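Local coordinates for protein nicotinate-nucleotide pyrophosphorylase (PDB 3TQV) that probably catalyses the phosphoribosyl transfer and decarboxylation that turn quinolinate into nicotinate ribonucleotide, a step in making NAD(+), at residues 244-249 against 266-271; 137-142 against 162-167; 66-71 against 104-109; 44-49 against 98-103. One frame throughout, in Å; residues are numbered along the deposited sequence.

Interaction 1: 244-249 against 266-271. With PO4 (phosphate ion), chain E.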
loop_
_atom_site.group_PDB
_atom_site.type_symbol
_atom_site.label_atom_id
_atom_site.label_comp_id
_atom_site.label_asym_id
_atom_site.label_seq_id
_atom_site.Cartn_x
_atom_site.Cartn_y
_atom_site.Cartn_z
ATOM N N ALA B 244 9.000 26.191 -15.716
ATOM C CA ALA B 244 9.357 25.329 -14.612
ATOM C C ALA B 244 9.706 23.951 -15.181
ATOM O O ALA B 244 9.131 23.520 -16.180
ATOM C CB ALA B 244 8.185 25.245 -13.661
ATOM N N LEU B 245 10.669 23.270 -14.571
ATOM C CA LEU B 245 11.079 21.943 -15.044
ATOM C C LEU B 245 10.926 20.900 -13.945
ATOM O O LEU B 245 11.334 21.128 -12.794
ATOM C CB LEU B 245 12.539 21.934 -15.508
ATOM C CG LEU B 245 12.959 22.482 -16.865
ATOM C CD1 LEU B 245 14.449 22.243 -17.052
ATOM C CD2 LEU B 245 12.171 21.851 -18.002
ATOM N N GLU B 246 10.350 19.755 -14.321
ATOM C CA GLU B 246 10.182 18.596 -13.440
ATOM C C GLU B 246 10.798 17.353 -14.105
ATOM O O GLU B 246 10.512 17.059 -15.260
ATOM C CB GLU B 246 8.690 18.409 -13.130
ATOM C CG GLU B 246 8.316 17.115 -12.430
ATOM C CD GLU B 246 6.797 16.892 -12.341
ATOM O OE1 GLU B 246 6.020 17.539 -13.076
ATOM O OE2 GLU B 246 6.374 16.059 -11.515
ATOM N N VAL B 247 11.666 16.642 -13.386
ATOM C CA VAL B 247 12.392 15.490 -13.957
ATOM C C VAL B 247 11.800 14.134 -13.564
ATOM O O VAL B 247 11.661 13.834 -12.389
ATOM C CB VAL B 247 13.903 15.488 -13.578
ATOM C CG1 VAL B 247 14.529 14.113 -13.860
ATOM C CG2 VAL B 247 14.656 16.576 -14.308
ATOM N N SER B 248 11.452 13.320 -14.558
ATOM C CA SER B 248 10.922 11.977 -14.321
ATOM C C SER B 248 11.758 10.934 -15.039
ATOM O O SER B 248 12.126 11.126 -16.194
ATOM C CB SER B 248 9.482 11.871 -14.809
ATOM O OG SER B 248 9.002 10.551 -14.659
ATOM N N GLY B 249 12.051 9.828 -14.364
ATOM C CA GLY B 249 12.861 8.775 -14.955
ATOM C C GLY B 249 13.124 7.686 -13.940
ATOM O O GLY B 249 14.270 7.450 -13.564
ATOM N N PHE B 266 12.319 20.719 -9.914
ATOM C CA PHE B 266 11.516 19.650 -9.341
ATOM C C PHE B 266 11.932 18.264 -9.812
ATOM O O PHE B 266 12.324 18.083 -10.956
ATOM C CB PHE B 266 10.060 19.844 -9.722
ATOM C CG PHE B 266 9.412 21.038 -9.098
ATOM C CD1 PHE B 266 9.252 21.120 -7.724
ATOM C CD2 PHE B 266 8.908 22.057 -9.894
ATOM C CE1 PHE B 266 8.620 22.209 -7.148
ATOM C CE2 PHE B 266 8.274 23.155 -9.333
ATOM C CZ PHE B 266 8.138 23.236 -7.950
ATOM N N ILE B 267 11.821 17.288 -8.919
ATOM C CA ILE B 267 12.044 15.888 -9.256
ATOM C C ILE B 267 10.799 15.062 -8.919
ATOM O O ILE B 267 10.408 14.966 -7.756
ATOM C CB ILE B 267 13.248 15.316 -8.490
ATOM C CG1 ILE B 267 14.526 16.042 -8.907
ATOM C CG2 ILE B 267 13.371 13.814 -8.723
ATOM C CD1 ILE B 267 15.761 15.576 -8.177
ATOM N N SER B 268 10.163 14.496 -9.941
ATOM C CA SER B 268 9.009 13.624 -9.735
ATOM C C SER B 268 9.483 12.239 -9.326
ATOM O O SER B 268 10.474 11.731 -9.848
ATOM C CB SER B 268 8.167 13.520 -11.010
ATOM O OG SER B 268 6.890 12.970 -10.721
ATOM N N VAL B 269 8.774 11.631 -8.392
ATOM C CA VAL B 269 9.159 10.336 -7.867
ATOM C C VAL B 269 7.907 9.552 -7.497
ATOM O O VAL B 269 7.180 9.918 -6.570
ATOM C CB VAL B 269 10.066 10.476 -6.626
ATOM C CG1 VAL B 269 10.389 9.118 -6.039
ATOM C CG2 VAL B 269 11.349 11.190 -6.986
ATOM N N GLY B 270 7.641 8.484 -8.234
ATOM C CA GLY B 270 6.509 7.633 -7.939
ATOM C C GLY B 270 6.843 6.726 -6.781
ATOM O O GLY B 270 5.957 6.233 -6.091
ATOM N N ALA B 271 8.135 6.517 -6.555
ATOM C CA ALA B 271 8.595 5.513 -5.591
ATOM C C ALA B 271 8.038 5.801 -4.211
ATOM O O ALA B 271 7.826 4.896 -3.413
ATOM C CB ALA B 271 10.131 5.431 -5.565
HETATM P P PO4 E . 8.028 6.796 -11.640
HETATM O O1 PO4 E . 9.256 6.574 -12.481
HETATM O O2 PO4 E . 7.910 5.650 -10.682
HETATM O O3 PO4 E . 8.196 8.119 -10.940
HETATM O O4 PO4 E . 6.792 6.885 -12.498
HETATM O O HOH W 1 4.808 14.210 -10.707
HETATM O O HOH W 2 7.322 10.329 -12.524
HETATM O O HOH W 3 10.829 9.419 -11.836
#
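S248 and S268, the last residues of two neighbouring parallel strands, share one water that ties both to a bound phosphate. The water lies 2.7 Å from S248 OG, donates a longer bond to S268 OG, and donates to phosphate O3 at 2.9 Å. The same O3 accepts from G270 N at 2.8 Å, and K274 holds the ion from outside the contact. A second water takes the N-H of G249. Behind this polar end the strands are joined by ordinary backbone ladder bonds: F266 N to L245 O, V247 N to F266 O (2.9 Å) and S268 N to V247 O (2.9 Å). E246 and F266 project from one face of the sheet, their CB atoms 3.9 Å apart, while V247 and I267 pack from the other against I259 of helix 256-260. The extended E246 chain, with CG swung away from its backbone N (chi1 170°), brings CG 3.9 Å from S268 CB, and a further water links OE2 with S268 OG. Strand 244-248, helix 256-260 and strand 266-268 form a beta-alpha-beta crossover. An anion held where its strands end, among residues predicted to bind substrate, is characteristic of an alpha/beta barrel active site.

Interaction 2: 137-142 against 162-167. With PO4 (phosphate ion), chain F.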
loop_
_atom_site.group_PDB
_atom_site.type_symbol
_atom_site.label_atom_id
_atom_site.label_comp_id
_atom_site.label_asym_id
_atom_site.label_seq_id
_atom_site.Cartn_x
_atom_site.Cartn_y
_atom_site.Cartn_z
ATOM N N LYS B 137 13.107 20.597 -5.576
ATOM C CA LYS B 137 12.032 20.085 -4.713
ATOM C C LYS B 137 11.477 18.738 -5.209
ATOM O O LYS B 137 11.614 18.393 -6.383
ATOM C CB LYS B 137 10.882 21.091 -4.603
ATOM C CG LYS B 137 11.297 22.498 -4.243
ATOM C CD LYS B 137 11.372 22.716 -2.742
ATOM C CE LYS B 137 11.723 24.178 -2.397
ATOM N NZ LYS B 137 10.793 25.187 -3.018
ATOM N N LEU B 138 10.845 17.999 -4.295
ATOM C CA LEU B 138 10.251 16.679 -4.560
ATOM C C LEU B 138 8.763 16.763 -4.934
ATOM O O LEU B 138 7.950 17.343 -4.202
ATOM C CB LEU B 138 10.371 15.816 -3.307
ATOM C CG LEU B 138 10.804 14.359 -3.443
ATOM C CD1 LEU B 138 12.169 14.324 -4.078
ATOM C CD2 LEU B 138 10.843 13.659 -2.088
ATOM N N LEU B 139 8.400 16.182 -6.066
ATOM C CA LEU B 139 6.990 16.095 -6.421
ATOM C C LEU B 139 6.523 14.647 -6.411
ATOM O O LEU B 139 7.275 13.743 -6.760
ATOM C CB LEU B 139 6.737 16.722 -7.786
ATOM C CG LEU B 139 6.890 18.240 -7.836
ATOM C CD1 LEU B 139 6.699 18.735 -9.251
ATOM C CD2 LEU B 139 5.909 18.919 -6.893
ATOM N N ASP B 140 5.286 14.427 -5.983
ATOM C CA ASP B 140 4.694 13.103 -6.062
ATOM C C ASP B 140 3.969 12.914 -7.403
ATOM O O ASP B 140 4.187 13.687 -8.338
ATOM C CB ASP B 140 3.764 12.843 -4.878
ATOM C CG ASP B 140 2.683 13.902 -4.726
ATOM O OD1 ASP B 140 2.317 14.600 -5.701
ATOM O OD2 ASP B 140 2.187 14.017 -3.594
ATOM N N THR B 141 3.109 11.891 -7.488
ATOM C CA THR B 141 2.505 11.465 -8.759
ATOM C C THR B 141 1.151 10.884 -8.469
ATOM O O THR B 141 0.652 11.000 -7.344
ATOM C CB THR B 141 3.305 10.330 -9.406
ATOM O OG1 THR B 141 2.981 9.103 -8.741
ATOM C CG2 THR B 141 4.818 10.592 -9.290
ATOM N N ARG B 142 0.564 10.231 -9.467
ATOM C CA ARG B 142 -0.700 9.522 -9.255
ATOM C C ARG B 142 -0.473 8.024 -8.957
ATOM O O ARG B 142 -1.440 7.261 -8.796
ATOM C CB ARG B 142 -1.662 9.729 -10.442
ATOM C CG ARG B 142 -2.253 11.159 -10.514
ATOM C CD ARG B 142 -2.852 11.534 -11.884
ATOM N NE ARG B 142 -3.860 10.587 -12.360
ATOM C CZ ARG B 142 -3.723 9.806 -13.441
ATOM N NH1 ARG B 142 -2.617 9.856 -14.166
ATOM N NH2 ARG B 142 -4.699 8.976 -13.811
ATOM N N PHE B 162 6.240 17.995 -1.896
ATOM C CA PHE B 162 5.115 18.796 -2.352
ATOM C C PHE B 162 4.286 18.049 -3.419
ATOM O O PHE B 162 4.792 17.155 -4.129
ATOM C CB PHE B 162 5.579 20.165 -2.881
ATOM C CG PHE B 162 6.389 20.972 -1.892
ATOM C CD1 PHE B 162 5.770 21.869 -1.030
ATOM C CD2 PHE B 162 7.769 20.840 -1.831
ATOM C CE1 PHE B 162 6.520 22.617 -0.112
ATOM C CE2 PHE B 162 8.513 21.575 -0.928
ATOM C CZ PHE B 162 7.888 22.472 -0.068
ATOM N N ASN B 163 3.017 18.445 -3.528
ATOM C CA ASN B 163 2.048 17.745 -4.343
ATOM C C ASN B 163 2.019 18.175 -5.805
ATOM O O ASN B 163 1.649 19.296 -6.129
ATOM C CB ASN B 163 0.652 17.907 -3.741
ATOM C CG ASN B 163 0.545 17.335 -2.329
ATOM O OD1 ASN B 163 1.133 16.300 -2.023
ATOM N ND2 ASN B 163 -0.210 18.010 -1.466
ATOM N N HIS B 164 2.404 17.261 -6.689
ATOM C CA HIS B 164 2.048 17.341 -8.100
ATOM C C HIS B 164 0.523 17.275 -8.143
ATOM O O HIS B 164 -0.113 17.146 -7.106
ATOM C CB HIS B 164 2.656 16.156 -8.832
ATOM C CG HIS B 164 2.491 16.199 -10.317
ATOM N ND1 HIS B 164 3.201 17.060 -11.120
ATOM C CD2 HIS B 164 1.723 15.460 -11.146
ATOM C CE1 HIS B 164 2.866 16.862 -12.380
ATOM N NE2 HIS B 164 1.975 15.891 -12.424
ATOM N N ARG B 165 -0.075 17.362 -9.322
ATOM C CA ARG B 165 -1.529 17.473 -9.384
ATOM C C ARG B 165 -2.220 16.356 -8.594
ATOM O O ARG B 165 -1.728 15.235 -8.538
ATOM C CB ARG B 165 -2.007 17.489 -10.833
ATOM C CG ARG B 165 -1.526 16.307 -11.637
ATOM C CD ARG B 165 -2.189 16.236 -12.998
ATOM N NE ARG B 165 -1.943 14.944 -13.638
ATOM C CZ ARG B 165 -2.490 14.541 -14.784
ATOM N NH1 ARG B 165 -3.336 15.326 -15.448
ATOM N NH2 ARG B 165 -2.180 13.338 -15.260
ATOM N N ILE B 166 -3.356 16.652 -7.974
ATOM C CA ILE B 166 -4.100 15.606 -7.283
ATOM C C ILE B 166 -4.637 14.528 -8.229
ATOM O O ILE B 166 -4.627 13.345 -7.884
ATOM C CB ILE B 166 -5.280 16.163 -6.449
ATOM C CG1 ILE B 166 -4.797 17.278 -5.524
ATOM C CG2 ILE B 166 -5.983 15.027 -5.681
ATOM C CD1 ILE B 166 -3.509 16.937 -4.773
ATOM N N GLY B 167 -5.109 14.922 -9.410
ATOM C CA GLY B 167 -5.746 13.965 -10.300
ATOM C C GLY B 167 -5.861 14.319 -11.768
ATOM O O GLY B 167 -4.951 14.924 -12.343
HETATM P P PO4 F . 0.573 12.102 -12.971
HETATM O O1 PO4 F . 1.867 12.593 -13.547
HETATM O O2 PO4 F . 0.833 11.109 -11.872
HETATM O O3 PO4 F . -0.204 13.265 -12.437
HETATM O O4 PO4 F . -0.231 11.456 -14.059
#
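A chi1 of 55° in D140 folds CG between the residue's own nitrogen and carbonyl carbon, turning OD1 to the backbone of H164; the same value in R165 starts a chain that runs extended to NE and a bound phosphate. The contact belongs to the alpha/beta barrel of the C-terminal domain, where strand 137-139 at one end of the parallel sheet meets the loop after helix 149-159. The two backbones join through a single bridge between L139 and F162, made by F162 N to L138 O (2.9 Å) and a weak bond from D140 N to F162 O. Beside it the K137 chain crosses the F162 ring at a slant, CD lying 3.6 Å from ring atom CE2. OD1 of D140 receives H164 N at 2.8 Å, a weak, bent bond, but its stronger partner is K153, whose ammonium also holds T141 O and R165 O and so ties the two segments together. Farther along, R142 and R165, both predicted to bind substrate, converge on the phosphate. R142 binds it twice, through its backbone N to O2 and through NH1 at the guanidinium edge; its NH2 pairs with D30 of the second subunit, which helps fix the group. R165 NE points almost straight at O3, 2.7 Å away. With their guanidinium planes 75° apart, the two arginines share one phosphate oxygen: R142 NH1 at 2.9 Å and R165 NH2 at 3.0 Å both donate to O4.

Interaction 3: 66-71 against 104-109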
loop_
_atom_site.group_PDB
_atom_site.type_symbol
_atom_site.label_atom_id
_atom_site.label_comp_id
_atom_site.label_asym_id
_atom_site.label_seq_id
_atom_site.Cartn_x
_atom_site.Cartn_y
_atom_site.Cartn_z
ATOM N N GLU B 66 -9.906 8.639 14.520
ATOM C CA GLU B 66 -11.208 8.318 13.973
ATOM C C GLU B 66 -11.591 6.885 14.307
ATOM O O GLU B 66 -12.767 6.596 14.551
ATOM C CB GLU B 66 -11.260 8.602 12.471
ATOM C CG GLU B 66 -12.616 8.347 11.802
ATOM C CD GLU B 66 -13.782 8.972 12.555
ATOM O OE1 GLU B 66 -13.550 9.880 13.393
ATOM O OE2 GLU B 66 -14.934 8.553 12.309
ATOM N N VAL B 67 -10.598 5.997 14.343
ATOM C CA VAL B 67 -10.806 4.632 14.827
ATOM C C VAL B 67 -11.330 4.646 16.259
ATOM O O VAL B 67 -12.374 4.066 16.545
ATOM C CB VAL B 67 -9.515 3.786 14.766
ATOM C CG1 VAL B 67 -9.763 2.391 15.312
ATOM C CG2 VAL B 67 -8.975 3.714 13.348
ATOM N N ILE B 68 -10.610 5.301 17.168
ATOM C CA ILE B 68 -11.091 5.452 18.547
ATOM C C ILE B 68 -12.546 5.916 18.568
ATOM O O ILE B 68 -13.424 5.261 19.141
ATOM C CB ILE B 68 -10.254 6.480 19.347
ATOM C CG1 ILE B 68 -8.885 5.910 19.665
ATOM C CG2 ILE B 68 -10.948 6.862 20.645
ATOM C CD1 ILE B 68 -8.860 4.401 19.631
ATOM N N ASN B 69 -12.775 7.055 17.924
ATOM C CA ASN B 69 -14.074 7.703 17.856
ATOM C C ASN B 69 -15.199 6.775 17.427
ATOM O O ASN B 69 -16.305 6.820 17.989
ATOM C CB ASN B 69 -13.995 8.874 16.880
ATOM C CG ASN B 69 -15.240 9.723 16.900
ATOM O OD1 ASN B 69 -15.855 9.983 15.862
ATOM N ND2 ASN B 69 -15.627 10.155 18.093
ATOM N N GLN B 70 -14.919 5.947 16.423
ATOM C CA GLN B 70 -15.917 5.027 15.889
ATOM C C GLN B 70 -16.146 3.792 16.764
ATOM O O GLN B 70 -17.246 3.249 16.797
ATOM C CB GLN B 70 -15.579 4.629 14.455
ATOM C CG GLN B 70 -15.933 5.687 13.417
ATOM C CD GLN B 70 -15.561 5.272 11.989
ATOM O OE1 GLN B 70 -15.140 6.102 11.167
ATOM N NE2 GLN B 70 -15.721 3.987 11.690
ATOM N N LEU B 71 -15.120 3.352 17.481
ATOM C CA LEU B 71 -15.261 2.167 18.324
ATOM C C LEU B 71 -15.809 2.437 19.728
ATOM O O LEU B 71 -16.677 1.722 20.215
ATOM C CB LEU B 71 -13.931 1.433 18.445
ATOM C CG LEU B 71 -13.552 0.523 17.288
ATOM C CD1 LEU B 71 -12.332 -0.308 17.658
ATOM C CD2 LEU B 71 -14.722 -0.366 16.943
ATOM N N LEU B 104 -8.059 -3.482 22.684
ATOM C CA LEU B 104 -7.494 -4.648 22.025
ATOM C C LEU B 104 -8.060 -4.788 20.623
ATOM O O LEU B 104 -7.453 -5.416 19.747
ATOM C CB LEU B 104 -7.766 -5.933 22.821
ATOM C CG LEU B 104 -6.993 -6.121 24.129
ATOM C CD1 LEU B 104 -7.358 -7.444 24.802
ATOM C CD2 LEU B 104 -5.484 -5.985 23.912
ATOM N N THR B 105 -9.234 -4.206 20.423
ATOM C CA THR B 105 -9.915 -4.282 19.145
ATOM C C THR B 105 -9.472 -3.143 18.240
ATOM O O THR B 105 -9.210 -3.350 17.054
ATOM C CB THR B 105 -11.438 -4.279 19.330
ATOM O OG1 THR B 105 -11.821 -5.474 20.032
ATOM C CG2 THR B 105 -12.140 -4.227 17.980
ATOM N N ALA B 106 -9.378 -1.945 18.808
ATOM C CA ALA B 106 -8.904 -0.783 18.062
ATOM C C ALA B 106 -7.501 -1.016 17.485
ATOM O O ALA B 106 -7.155 -0.514 16.401
ATOM C CB ALA B 106 -8.907 0.446 18.952
ATOM N N GLU B 107 -6.727 -1.812 18.217
ATOM C CA GLU B 107 -5.289 -1.924 18.032
ATOM C C GLU B 107 -4.782 -2.029 16.587
ATOM O O GLU B 107 -4.162 -1.098 16.056
ATOM C CB GLU B 107 -4.771 -3.110 18.827
ATOM C CG GLU B 107 -3.267 -3.157 18.877
ATOM C CD GLU B 107 -2.750 -4.388 19.585
ATOM O OE1 GLU B 107 -3.448 -4.878 20.499
ATOM O OE2 GLU B 107 -1.652 -4.864 19.221
ATOM N N ARG B 108 -5.028 -3.186 15.982
ATOM C CA ARG B 108 -4.488 -3.535 14.680
ATOM C C ARG B 108 -4.824 -2.462 13.623
ATOM O O ARG B 108 -3.941 -2.002 12.887
ATOM C CB ARG B 108 -5.036 -4.909 14.277
ATOM C CG ARG B 108 -4.182 -5.733 13.329
ATOM C CD ARG B 108 -2.961 -5.001 12.822
ATOM N NE ARG B 108 -1.865 -5.144 13.762
ATOM C CZ ARG B 108 -0.687 -4.548 13.642
ATOM N NH1 ARG B 108 -0.444 -3.755 12.612
ATOM N NH2 ARG B 108 0.248 -4.759 14.555
ATOM N N THR B 109 -6.096 -2.062 13.570
ATOM C CA THR B 109 -6.543 -1.015 12.658
ATOM C C THR B 109 -5.766 0.275 12.894
ATOM O O THR B 109 -5.235 0.854 11.964
ATOM C CB THR B 109 -8.078 -0.744 12.774
ATOM O OG1 THR B 109 -8.815 -1.965 12.639
ATOM C CG2 THR B 109 -8.546 0.220 11.702
#
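Helix 61-71 of the N-terminal domain and the N-terminal part of the long helix 100-130 pack roughly antiparallel here, at 147° with their local axes 9.9 Å apart, and V67, I68 and L71 of the first meet T105, A106 and T109 of the second. The domain sets such helices against a four-stranded antiparallel sheet. Three larger side chains of helix 61-71 converge on the lone methyl of A106. L71 CD1 comes nearest, 3.7 Å from A106 CB, and lies against the helix backbone as well, close to A106 CA. I68 arrives at the same methyl through CD1, at 4.0 Å, although its CB starts out away from the partner helix; V67 CG1 completes the set at 4.2 Å from A106 CB. L71 CD1 also touches the methyl of T105, whose hydroxyl bonds to D35 and to the carbonyl of R101. No hydrogen bond joins the two segments, so the match is one of apolar shape. The V67 side chain splits its work: CG1, anti to the backbone N (chi1 178°), faces A106, while nearly one turn farther along helix 100-130 CG2 meets the methyl of T109, the two carbons being 3.9 Å apart.

Interaction 4: 44-49 against 98-103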
loop_
_atom_site.group_PDB
_atom_site.type_symbol
_atom_site.label_atom_id
_atom_site.label_comp_id
_atom_site.label_asym_id
_atom_site.label_seq_id
_atom_site.Cartn_x
_atom_site.Cartn_y
_atom_site.Cartn_z
ATOM N N ILE B 44 -12.939 -4.147 31.831
ATOM C CA ILE B 44 -12.522 -3.075 32.722
ATOM C C ILE B 44 -11.731 -1.992 31.982
ATOM O O ILE B 44 -11.458 -2.102 30.786
ATOM C CB ILE B 44 -11.633 -3.618 33.847
ATOM C CG1 ILE B 44 -10.273 -4.042 33.286
ATOM C CG2 ILE B 44 -12.302 -4.801 34.547
ATOM C CD1 ILE B 44 -9.136 -3.938 34.300
ATOM N N ASP B 45 -11.370 -0.933 32.691
ATOM C CA ASP B 45 -10.503 0.076 32.103
ATOM C C ASP B 45 -9.051 -0.305 32.327
ATOM O O ASP B 45 -8.710 -0.993 33.292
ATOM C CB ASP B 45 -10.778 1.469 32.681
ATOM C CG ASP B 45 -11.934 2.171 31.986
ATOM O OD1 ASP B 45 -12.611 1.529 31.158
ATOM O OD2 ASP B 45 -12.173 3.361 32.270
ATOM N N THR B 46 -8.200 0.137 31.417
ATOM C CA THR B 46 -6.772 0.049 31.626
ATOM C C THR B 46 -6.050 1.149 30.866
ATOM O O THR B 46 -6.615 2.198 30.563
ATOM C CB THR B 46 -6.218 -1.316 31.229
ATOM O OG1 THR B 46 -4.817 -1.346 31.505
ATOM C CG2 THR B 46 -6.450 -1.602 29.757
ATOM N N THR B 47 -4.801 0.881 30.541
ATOM C CA THR B 47 -3.902 1.889 30.037
ATOM C C THR B 47 -3.071 1.250 28.939
ATOM O O THR B 47 -2.969 0.029 28.864
ATOM C CB THR B 47 -2.973 2.358 31.186
ATOM O OG1 THR B 47 -2.987 3.792 31.287
ATOM C CG2 THR B 47 -1.539 1.819 31.004
ATOM N N ALA B 48 -2.472 2.062 28.081
ATOM C CA ALA B 48 -1.608 1.516 27.037
ATOM C C ALA B 48 -0.783 2.605 26.376
ATOM O O ALA B 48 -0.992 3.787 26.619
ATOM C CB ALA B 48 -2.434 0.770 26.000
ATOM N N PHE B 49 0.148 2.206 25.523
ATOM C CA PHE B 49 0.936 3.190 24.806
ATOM C C PHE B 49 1.582 2.574 23.578
ATOM O O PHE B 49 1.794 1.369 23.521
ATOM C CB PHE B 49 1.978 3.824 25.731
ATOM C CG PHE B 49 3.019 2.857 26.245
ATOM C CD1 PHE B 49 4.153 2.567 25.490
ATOM C CD2 PHE B 49 2.876 2.259 27.490
ATOM C CE1 PHE B 49 5.111 1.698 25.958
ATOM C CE2 PHE B 49 3.833 1.380 27.967
ATOM C CZ PHE B 49 4.955 1.102 27.207
ATOM N N GLY B 98 -8.424 3.513 28.708
ATOM C CA GLY B 98 -9.782 3.111 28.416
ATOM C C GLY B 98 -10.055 1.650 28.600
ATOM O O GLY B 98 -9.332 0.972 29.318
ATOM N N ASN B 99 -11.107 1.169 27.942
ATOM C CA ASN B 99 -11.551 -0.215 28.072
ATOM C C ASN B 99 -10.639 -1.214 27.361
ATOM O O ASN B 99 -10.285 -1.024 26.207
ATOM C CB ASN B 99 -12.986 -0.347 27.556
ATOM C CG ASN B 99 -13.500 -1.768 27.631
ATOM O OD1 ASN B 99 -13.299 -2.567 26.711
ATOM N ND2 ASN B 99 -14.160 -2.099 28.739
ATOM N N VAL B 100 -10.280 -2.286 28.061
ATOM C CA VAL B 100 -9.390 -3.325 27.540
ATOM C C VAL B 100 -9.849 -3.897 26.190
ATOM O O VAL B 100 -9.056 -4.056 25.261
ATOM C CB VAL B 100 -9.301 -4.502 28.522
ATOM C CG1 VAL B 100 -8.032 -5.271 28.295
ATOM C CG2 VAL B 100 -9.363 -4.013 29.941
ATOM N N ARG B 101 -11.138 -4.207 26.100
ATOM C CA ARG B 101 -11.688 -4.894 24.946
ATOM C C ARG B 101 -11.687 -3.976 23.747
ATOM O O ARG B 101 -11.252 -4.346 22.666
ATOM C CB ARG B 101 -13.106 -5.387 25.258
ATOM C CG ARG B 101 -13.177 -6.217 26.524
ATOM C CD ARG B 101 -14.516 -6.897 26.664
ATOM N NE ARG B 101 -14.542 -7.865 27.760
ATOM C CZ ARG B 101 -15.644 -8.475 28.174
ATOM N NH1 ARG B 101 -16.793 -8.217 27.579
ATOM N NH2 ARG B 101 -15.604 -9.337 29.172
ATOM N N SER B 102 -12.181 -2.766 23.955
ATOM C CA SER B 102 -12.172 -1.735 22.924
ATOM C C SER B 102 -10.739 -1.549 22.424
ATOM O O SER B 102 -10.470 -1.632 21.229
ATOM C CB SER B 102 -12.702 -0.421 23.503
ATOM O OG SER B 102 -13.957 -0.594 24.131
ATOM N N ILE B 103 -9.819 -1.332 23.359
ATOM C CA ILE B 103 -8.424 -1.099 23.027
ATOM C C ILE B 103 -7.815 -2.255 22.229
ATOM O O ILE B 103 -7.131 -2.029 21.220
ATOM C CB ILE B 103 -7.586 -0.852 24.292
ATOM C CG1 ILE B 103 -7.913 0.515 24.894
ATOM C CG2 ILE B 103 -6.103 -0.908 23.970
ATOM C CD1 ILE B 103 -7.303 0.744 26.264
HETATM O O HOH W 4 -14.713 -0.317 30.802
#
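T46 and G98 form an antiparallel hydrogen-bonded pair, T46 N donating to G98 O and G98 N returning a bond to T46 O at 2.9 Å. The next pair, D45 and N99, is non-hydrogen-bonded, and their side chains splay apart. Beyond it V100, already the first residue of helix 100-130, still gives its N-H to I44 O at 3.0 Å, so the backbone pairing runs on from the sheet into the opening turn of the helix.

Among the polar side chains N99 forms the cap. It lies just before the helix with CG anti to its backbone N (chi1 179°), a posture that brings OD1 to the first N-H groups of the helix. S102 N binds OD1 at 3.0 Å, in the carbonyl plane on a lone pair, and R101 N adds a weak bond. The other end of the amide is held too: ND2 donates to D43 and to a water 2.8 Å away, which in turn donates to D45 OD1 across the contact.

Apolar contact centres on V100. I44 and V100 run alongside each other in the same direction, I44 CG1 3.5 Å from V100 CG2. The T46 side chain crosses that of V100 at about a right angle, CG2 to CG2 3.8 Å, and its methyl reaches toward I103 CD1, while T46 OG1 bonds to Q286.

Here strand pairing passes directly into an asparagine N-cap, the strand-to-helix turn by which the N-terminal domain's antiparallel sheet delivers the chain to its long helix.

Taken together, the four contacts show chemistry following position. Interactions 1 and 2 lie in the C-terminal barrel and touch: strand 266-268 sits between 244-248 and 137-139 in one parallel sheet. Interaction 1 is buried and interaction 2 partly so, and each ends at a phosphate among predicted substrate-binding residues, reached largely through waters and backbone in interaction 1 but through arginines in interaction 2. Interactions 3 and 4 share the start of helix 100-130, far from those sites, their centres 11 Å apart. Interaction 3 is buried and purely apolar; interaction 4, more exposed, depends on backbone bonds and a helix cap. Interactions 2 and 3 both also meet the second subunit.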